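Local coordinates for putative ATP-grasp superfamily protein (Archaeoglobus fulgidus, PDB 3DF7) that is of unknown cellular function but probably binds ATP and a metal ion, as members of the ATP-grasp superfamily do, at residues S205-V208 / K209-V213; K111-L114 / Y115-L118; G99-S102 / R103-A106. All coordinates share one frame; numbering follows the deposited sequence.

Contact 1: S205-V208 / K209-V213; sequences SDEV and KREVV
The first turns of helix 206-220, where Asp-206 reaches Arg-210 and Val-208 lies beside Val-212, begin with a serine N-cap. Ser-205 OG accepts from Val-208 N at 3.2 Å, filling an amide that has no earlier helical carbonyl, and Ser-205 O takes Lys-209 N at 3.0 Å to start the i to i+4 ladder. Acidic residues suit this end, since their charge would be expected to offset the helix dipole. Asp-206 has CG anti to its backbone nitrogen (chi1 -168°), which carries the carboxylate out to the guanidinium of Arg-210; the two planes stand 90° apart. One oxygen does the bridging, with OD2 lying 2.7 Å from Arg-210 NE, while OD1 sits over a face of the guanidinium. Val-208 and Val-212 point the same way, and both touch Tyr-236 of strand 228-236, so compact apolar side chains suit the side turned to the sheet. Next to them Glu-211 gives OE1 to a hydrogen bond with Tyr-236 OH. Its other oxygen crowds the acid one turn earlier, for Glu-207 OE2 and Glu-211 OE2 are only 2.6 Å apart, a spacing at which one carboxyl group probably holds a proton.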
loop_
_atom_site.group_PDB
_atom_site.type_symbol
_atom_site.label_atom_id
_atom_site.label_comp_id
_atom_site.label_asym_id
_atom_site.label_seq_id
_atom_site.Cartn_x
_atom_site.Cartn_y
_atom_site.Cartn_z
ATOM N N SER A 205 20.636 -9.114 -2.352
ATOM C CA SER A 205 21.592 -9.671 -1.405
ATOM C C SER A 205 21.124 -9.346 0.008
ATOM O O SER A 205 20.317 -8.438 0.215
ATOM C CB SER A 205 22.984 -9.071 -1.625
ATOM O OG SER A 205 23.011 -7.707 -1.239
ATOM N N ASP A 206 21.635 -10.087 0.982
ATOM C CA ASP A 206 21.255 -9.863 2.368
ATOM C C ASP A 206 21.702 -8.489 2.860
ATOM O O ASP A 206 21.002 -7.851 3.646
ATOM C CB ASP A 206 21.858 -10.944 3.263
ATOM C CG ASP A 206 21.272 -10.931 4.655
ATOM O OD1 ASP A 206 20.045 -11.118 4.777
ATOM O OD2 ASP A 206 22.031 -10.732 5.625
ATOM N N GLU A 207 22.863 -8.031 2.401
ATOM C CA GLU A 207 23.362 -6.727 2.834
ATOM C C GLU A 207 22.440 -5.618 2.337
ATOM O O GLU A 207 22.078 -4.722 3.099
ATOM C CB GLU A 207 24.792 -6.498 2.335
ATOM C CG GLU A 207 25.374 -5.124 2.676
ATOM C CD GLU A 207 25.229 -4.747 4.145
ATOM O OE1 GLU A 207 25.403 -5.625 5.016
ATOM O OE2 GLU A 207 24.952 -3.560 4.428
ATOM N N VAL A 208 22.050 -5.687 1.068
ATOM C CA VAL A 208 21.153 -4.684 0.496
ATOM C C VAL A 208 19.825 -4.697 1.247
ATOM O O VAL A 208 19.244 -3.648 1.530
ATOM C CB VAL A 208 20.912 -4.944 -1.020
ATOM C CG1 VAL A 208 19.781 -4.059 -1.548
ATOM C CG2 VAL A 208 22.193 -4.646 -1.796
ATOM N N LYS A 209 19.347 -5.893 1.567
ATOM C CA LYS A 209 18.099 -6.046 2.298
ATOM C C LYS A 209 18.214 -5.335 3.647
ATOM O O LYS A 209 17.360 -4.525 4.006
ATOM C CB LYS A 209 17.808 -7.534 2.516
ATOM C CG LYS A 209 16.512 -7.846 3.265
ATOM C CD LYS A 209 16.435 -9.337 3.602
ATOM C CE LYS A 209 15.092 -9.728 4.212
ATOM N NZ LYS A 209 14.775 -8.999 5.464
ATOM N N ARG A 210 19.276 -5.635 4.389
ATOM C CA ARG A 210 19.483 -5.018 5.699
ATOM C C ARG A 210 19.481 -3.493 5.626
ATOM O O ARG A 210 18.830 -2.832 6.433
ATOM C CB ARG A 210 20.804 -5.487 6.321
ATOM C CG ARG A 210 20.848 -6.966 6.689
ATOM C CD ARG A 210 22.220 -7.345 7.239
ATOM N NE ARG A 210 22.351 -8.781 7.477
ATOM C CZ ARG A 210 21.698 -9.451 8.421
ATOM N NH1 ARG A 210 20.857 -8.816 9.229
ATOM N NH2 ARG A 210 21.884 -10.759 8.559
ATOM N N GLU A 211 20.218 -2.940 4.666
ATOM C CA GLU A 211 20.292 -1.489 4.502
ATOM C C GLU A 211 18.935 -0.875 4.164
ATOM O O GLU A 211 18.540 0.139 4.732
ATOM C CB GLU A 211 21.297 -1.132 3.404
ATOM C CG GLU A 211 22.745 -1.224 3.849
ATOM C CD GLU A 211 23.722 -0.967 2.719
ATOM O OE1 GLU A 211 23.411 -0.135 1.839
ATOM O OE2 GLU A 211 24.808 -1.584 2.720
ATOM N N VAL A 212 18.226 -1.500 3.230
ATOM C CA VAL A 212 16.920 -1.009 2.813
ATOM C C VAL A 212 15.908 -1.063 3.962
ATOM O O VAL A 212 15.091 -0.157 4.123
ATOM C CB VAL A 212 16.425 -1.813 1.583
ATOM C CG1 VAL A 212 14.953 -1.552 1.327
ATOM C CG2 VAL A 212 17.247 -1.407 0.361
ATOM N N VAL A 213 15.970 -2.117 4.767
ATOM C CA VAL A 213 15.072 -2.239 5.907
ATOM C C VAL A 213 15.445 -1.176 6.936
ATOM O O VAL A 213 14.576 -0.501 7.482
ATOM C CB VAL A 213 15.176 -3.636 6.566
ATOM C CG1 VAL A 213 14.403 -3.657 7.888
ATOM C CG2 VAL A 213 14.617 -4.690 5.623
#

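Contact 2: K111-L114 / Y115-L118; sequences KWEL and YKKL
Lys-116 runs back over Trp-112 and Glu-113, one helical turn earlier in helix 111-118. Its CB lies near the carbonyl oxygens of Glu-113 and Trp-112. CG stands 4.2 Å above one face of the Trp-112 ring, toward the rim, and CD lies 3.7 Å from Trp-112 NE1. The bend about CG-CD (chi3 -62°) then carries CE to 3.5 Å from Glu-113 OE2 and takes NZ with it. At the tip, Lys-116 NZ forms a salt bridge with Glu-113 OE2 whose hydrogen bond is weak, at 3.3 Å. A water in the plane of the indole, at its edge, accepts from Trp-112 NE1 at 2.8 Å and from Lys-116 NZ at 2.7 Å; a second water donates to Glu-113 OE1. Trp-112 and Tyr-115 point the same way with their planes at 35°, CZ3 of the indole 3.4 Å from Tyr-115 CD2, and both touch Thr-127. Leu-114 CD1 meets Leu-118 CD1 at 3.5 Å, on the side packed against Ile-245 of strand 240-246. A lysine suits its place because its methylenes can cover an aromatic ring while its ammonium group, held more by water than by a tight ion pair, remains hydrated.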
loop_
_atom_site.group_PDB
_atom_site.type_symbol
_atom_site.label_atom_id
_atom_site.label_comp_id
_atom_site.label_asym_id
_atom_site.label_seq_id
_atom_site.Cartn_x
_atom_site.Cartn_y
_atom_site.Cartn_z
ATOM N N LYS A 111 3.236 14.373 -1.155
ATOM C CA LYS A 111 4.664 14.140 -1.351
ATOM C C LYS A 111 5.538 15.337 -0.983
ATOM O O LYS A 111 6.681 15.166 -0.559
ATOM C CB LYS A 111 4.934 13.722 -2.797
ATOM C CG LYS A 111 4.232 12.430 -3.200
ATOM C CD LYS A 111 4.699 11.932 -4.564
ATOM C CE LYS A 111 3.870 10.744 -5.027
ATOM N NZ LYS A 111 2.453 11.110 -5.283
ATOM N N TRP A 112 5.015 16.549 -1.147
ATOM C CA TRP A 112 5.808 17.722 -0.797
ATOM C C TRP A 112 5.950 17.810 0.716
ATOM O O TRP A 112 7.025 18.109 1.234
ATOM C CB TRP A 112 5.167 19.008 -1.320
ATOM C CG TRP A 112 5.986 20.222 -0.966
ATOM C CD1 TRP A 112 5.602 21.267 -0.178
ATOM C CD2 TRP A 112 7.343 20.485 -1.349
ATOM N NE1 TRP A 112 6.636 22.165 -0.041
ATOM C CE2 TRP A 112 7.716 21.709 -0.748
ATOM C CE3 TRP A 112 8.280 19.805 -2.138
ATOM C CZ2 TRP A 112 8.989 22.269 -0.916
ATOM C CZ3 TRP A 112 9.544 20.362 -2.305
ATOM C CH2 TRP A 112 9.887 21.583 -1.693
ATOM N N GLU A 113 4.856 17.555 1.425
ATOM C CA GLU A 113 4.888 17.589 2.879
ATOM C C GLU A 113 5.758 16.435 3.384
ATOM O O GLU A 113 6.516 16.591 4.338
ATOM C CB GLU A 113 3.469 17.477 3.445
ATOM C CG GLU A 113 2.647 18.759 3.316
ATOM C CD GLU A 113 3.268 19.925 4.071
ATOM O OE1 GLU A 113 3.596 19.756 5.262
ATOM O OE2 GLU A 113 3.431 21.013 3.476
ATOM N N LEU A 114 5.660 15.281 2.734
ATOM C CA LEU A 114 6.459 14.134 3.152
ATOM C C LEU A 114 7.940 14.434 2.955
ATOM O O LEU A 114 8.767 14.079 3.791
ATOM C CB LEU A 114 6.071 12.878 2.365
ATOM C CG LEU A 114 6.844 11.607 2.743
ATOM C CD1 LEU A 114 6.703 11.337 4.241
ATOM C CD2 LEU A 114 6.323 10.432 1.937
ATOM N N TYR A 115 8.274 15.085 1.847
ATOM C CA TYR A 115 9.663 15.441 1.572
ATOM C C TYR A 115 10.235 16.295 2.711
ATOM O O TYR A 115 11.311 16.009 3.241
ATOM C CB TYR A 115 9.754 16.209 0.252
ATOM C CG TYR A 115 11.060 16.955 0.067
ATOM C CD1 TYR A 115 12.271 16.272 -0.047
ATOM C CD2 TYR A 115 11.081 18.350 0.019
ATOM C CE1 TYR A 115 13.476 16.964 -0.209
ATOM C CE2 TYR A 115 12.276 19.046 -0.137
ATOM C CZ TYR A 115 13.466 18.349 -0.251
ATOM O OH TYR A 115 14.645 19.046 -0.403
ATOM N N LYS A 116 9.512 17.343 3.092
ATOM C CA LYS A 116 9.984 18.217 4.166
ATOM C C LYS A 116 10.063 17.480 5.498
ATOM O O LYS A 116 10.913 17.782 6.336
ATOM C CB LYS A 116 9.072 19.441 4.303
ATOM C CG LYS A 116 8.986 20.279 3.037
ATOM C CD LYS A 116 8.291 21.620 3.278
ATOM C CE LYS A 116 6.859 21.446 3.742
ATOM N NZ LYS A 116 6.190 22.763 3.951
ATOM N N LYS A 117 9.181 16.507 5.690
ATOM C CA LYS A 117 9.162 15.743 6.931
ATOM C C LYS A 117 10.367 14.808 7.040
ATOM O O LYS A 117 10.964 14.676 8.105
ATOM C CB LYS A 117 7.873 14.918 7.023
ATOM C CG LYS A 117 7.615 14.308 8.394
ATOM C CD LYS A 117 7.107 15.360 9.369
ATOM C CE LYS A 117 6.906 14.790 10.761
ATOM N NZ LYS A 117 8.198 14.413 11.399
ATOM N N LEU A 118 10.734 14.181 5.926
ATOM C CA LEU A 118 11.839 13.223 5.910
ATOM C C LEU A 118 13.260 13.709 5.608
ATOM O O LEU A 118 14.226 13.151 6.138
ATOM C CB LEU A 118 11.521 12.103 4.917
ATOM C CG LEU A 118 10.220 11.319 5.102
ATOM C CD1 LEU A 118 10.058 10.335 3.953
ATOM C CD2 LEU A 118 10.237 10.597 6.436
HETATM O O HOH W 1 6.684 24.330 1.793
HETATM O O HOH W 2 3.788 22.259 6.335
#

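Contact 3: G99-S102 / R103-A106; sequences GSSS and RAIA
Ser-101 and Arg-103 turn their side chains to the same side of the chain at the start of helix 102-108, while Ser-100 and Ile-105 meet on another. Ser-101 is the N-cap. Its OG stands between its own backbone nitrogen and carbonyl carbon (chi1 74°), and from there it accepts from Ala-104 N at 3.1 Å, the N-H pointing almost straight at it (164°). Serine suits the position because its short hydroxyl can stand in for the carbonyl that a preceding turn would have supplied. The methyl of Ala-104 lies alongside, its CB 3.6 Å from Ser-101 OG. Arg-103 is extended as far as CD and bends about CG-CD (chi3 87°), which brings its guanidinium obliquely to the hydroxyl, with NH1 3.0 Å from Ser-101 OG; the angle is too poor for a hydrogen bond. Without the hydroxyl, as with an alanine here, the amide of Ala-104 would probably lose its cap and the start of the helix would be more prone to fray. Across the turn, Ile-105 sends its longer branch back toward the loop. CG1 of Ile-105 passes 3.3 Å from Ser-101 O, and the backbone N of Ile-105 donates to that oxygen in the carbonyl plane. CD1 of Ile-105 ends 3.5 Å from Ser-100 O. Ser-100 CB faces this branch 4.1 Å from Ile-105 CG1, while its OG is hydrogen-bonded to Asn-227 N. An isoleucine suits the site, since its branch covers the first turn and its side chain also reaches Thr-88. Ser-102, pointing elsewhere, uses OG in a hydrogen bond with Glu-92 OE1. The helix start is thus set between helix 83-92, touched by Ser-101, Ser-102, Ile-105 and Ala-106, and the loop before strand 228-236, where Gly-225 bonds the backbone of Ser-101.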
loop_
_atom_site.group_PDB
_atom_site.type_symbol
_atom_site.label_atom_id
_atom_site.label_comp_id
_atom_site.label_asym_id
_atom_site.label_seq_id
_atom_site.Cartn_x
_atom_site.Cartn_y
_atom_site.Cartn_z
ATOM N N GLY A 99 -5.101 0.699 11.190
ATOM C CA GLY A 99 -4.196 1.362 10.266
ATOM C C GLY A 99 -3.625 2.639 10.857
ATOM O O GLY A 99 -3.691 2.852 12.069
ATOM N N SER A 100 -3.074 3.498 10.005
ATOM C CA SER A 100 -2.470 4.749 10.453
ATOM C C SER A 100 -3.470 5.865 10.748
ATOM O O SER A 100 -4.569 5.887 10.195
ATOM C CB SER A 100 -1.461 5.243 9.412
ATOM O OG SER A 100 -0.373 4.339 9.283
ATOM N N SER A 101 -3.078 6.794 11.619
ATOM C CA SER A 101 -3.939 7.919 11.984
ATOM C C SER A 101 -4.097 8.879 10.810
ATOM O O SER A 101 -3.222 8.961 9.947
ATOM C CB SER A 101 -3.348 8.686 13.169
ATOM O OG SER A 101 -2.237 9.467 12.760
ATOM N N SER A 102 -5.209 9.610 10.774
ATOM C CA SER A 102 -5.441 10.561 9.689
ATOM C C SER A 102 -4.351 11.632 9.715
ATOM O O SER A 102 -3.963 12.164 8.674
ATOM C CB SER A 102 -6.829 11.212 9.824
ATOM O OG SER A 102 -6.955 11.931 11.038
ATOM N N ARG A 103 -3.855 11.938 10.910
ATOM C CA ARG A 103 -2.797 12.931 11.075
ATOM C C ARG A 103 -1.562 12.517 10.261
ATOM O O ARG A 103 -0.999 13.310 9.507
ATOM C CB ARG A 103 -2.430 13.050 12.562
ATOM C CG ARG A 103 -1.382 14.105 12.878
ATOM C CD ARG A 103 -1.119 14.226 14.386
ATOM N NE ARG A 103 -0.098 13.304 14.896
ATOM C CZ ARG A 103 -0.280 12.004 15.120
ATOM N NH1 ARG A 103 -1.453 11.431 14.881
ATOM N NH2 ARG A 103 0.719 11.273 15.602
ATOM N N ALA A 104 -1.149 11.265 10.424
ATOM C CA ALA A 104 0.008 10.737 9.707
ATOM C C ALA A 104 -0.264 10.632 8.205
ATOM O O ALA A 104 0.607 10.926 7.385
ATOM C CB ALA A 104 0.375 9.374 10.267
ATOM N N ILE A 105 -1.477 10.217 7.852
ATOM C CA ILE A 105 -1.860 10.065 6.452
ATOM C C ILE A 105 -1.874 11.402 5.715
ATOM O O ILE A 105 -1.589 11.459 4.520
ATOM C CB ILE A 105 -3.244 9.362 6.346
ATOM C CG1 ILE A 105 -3.111 7.920 6.859
ATOM C CG2 ILE A 105 -3.752 9.376 4.900
ATOM C CD1 ILE A 105 -4.430 7.148 6.961
ATOM N N ALA A 106 -2.190 12.480 6.424
ATOM C CA ALA A 106 -2.210 13.796 5.795
ATOM C C ALA A 106 -0.805 14.160 5.320
ATOM O O ALA A 106 -0.642 14.839 4.307
ATOM C CB ALA A 106 -2.727 14.845 6.776
#

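In the fold
Along the chain contact 3 comes first, then contact 2, then contact 1. Contacts 3 and 2 are neighbours, on the successive helices 102-108 and 111-118, with centres 14 Å apart and nearest atoms about 5 Å apart. Contact 1 is more remote, its centre 24 Å from that of contact 2 and 27 Å from that of contact 3. Contacts 1 and 2 both belong to the ATP-grasp region and pack on the large antiparallel sheet, sharing strand 240-246. Contact 3 belongs to the pre-ATP-grasp region but is bonded to the loop before strand 228-236, so it joins the two regions, although the three local helix contacts do not touch one another.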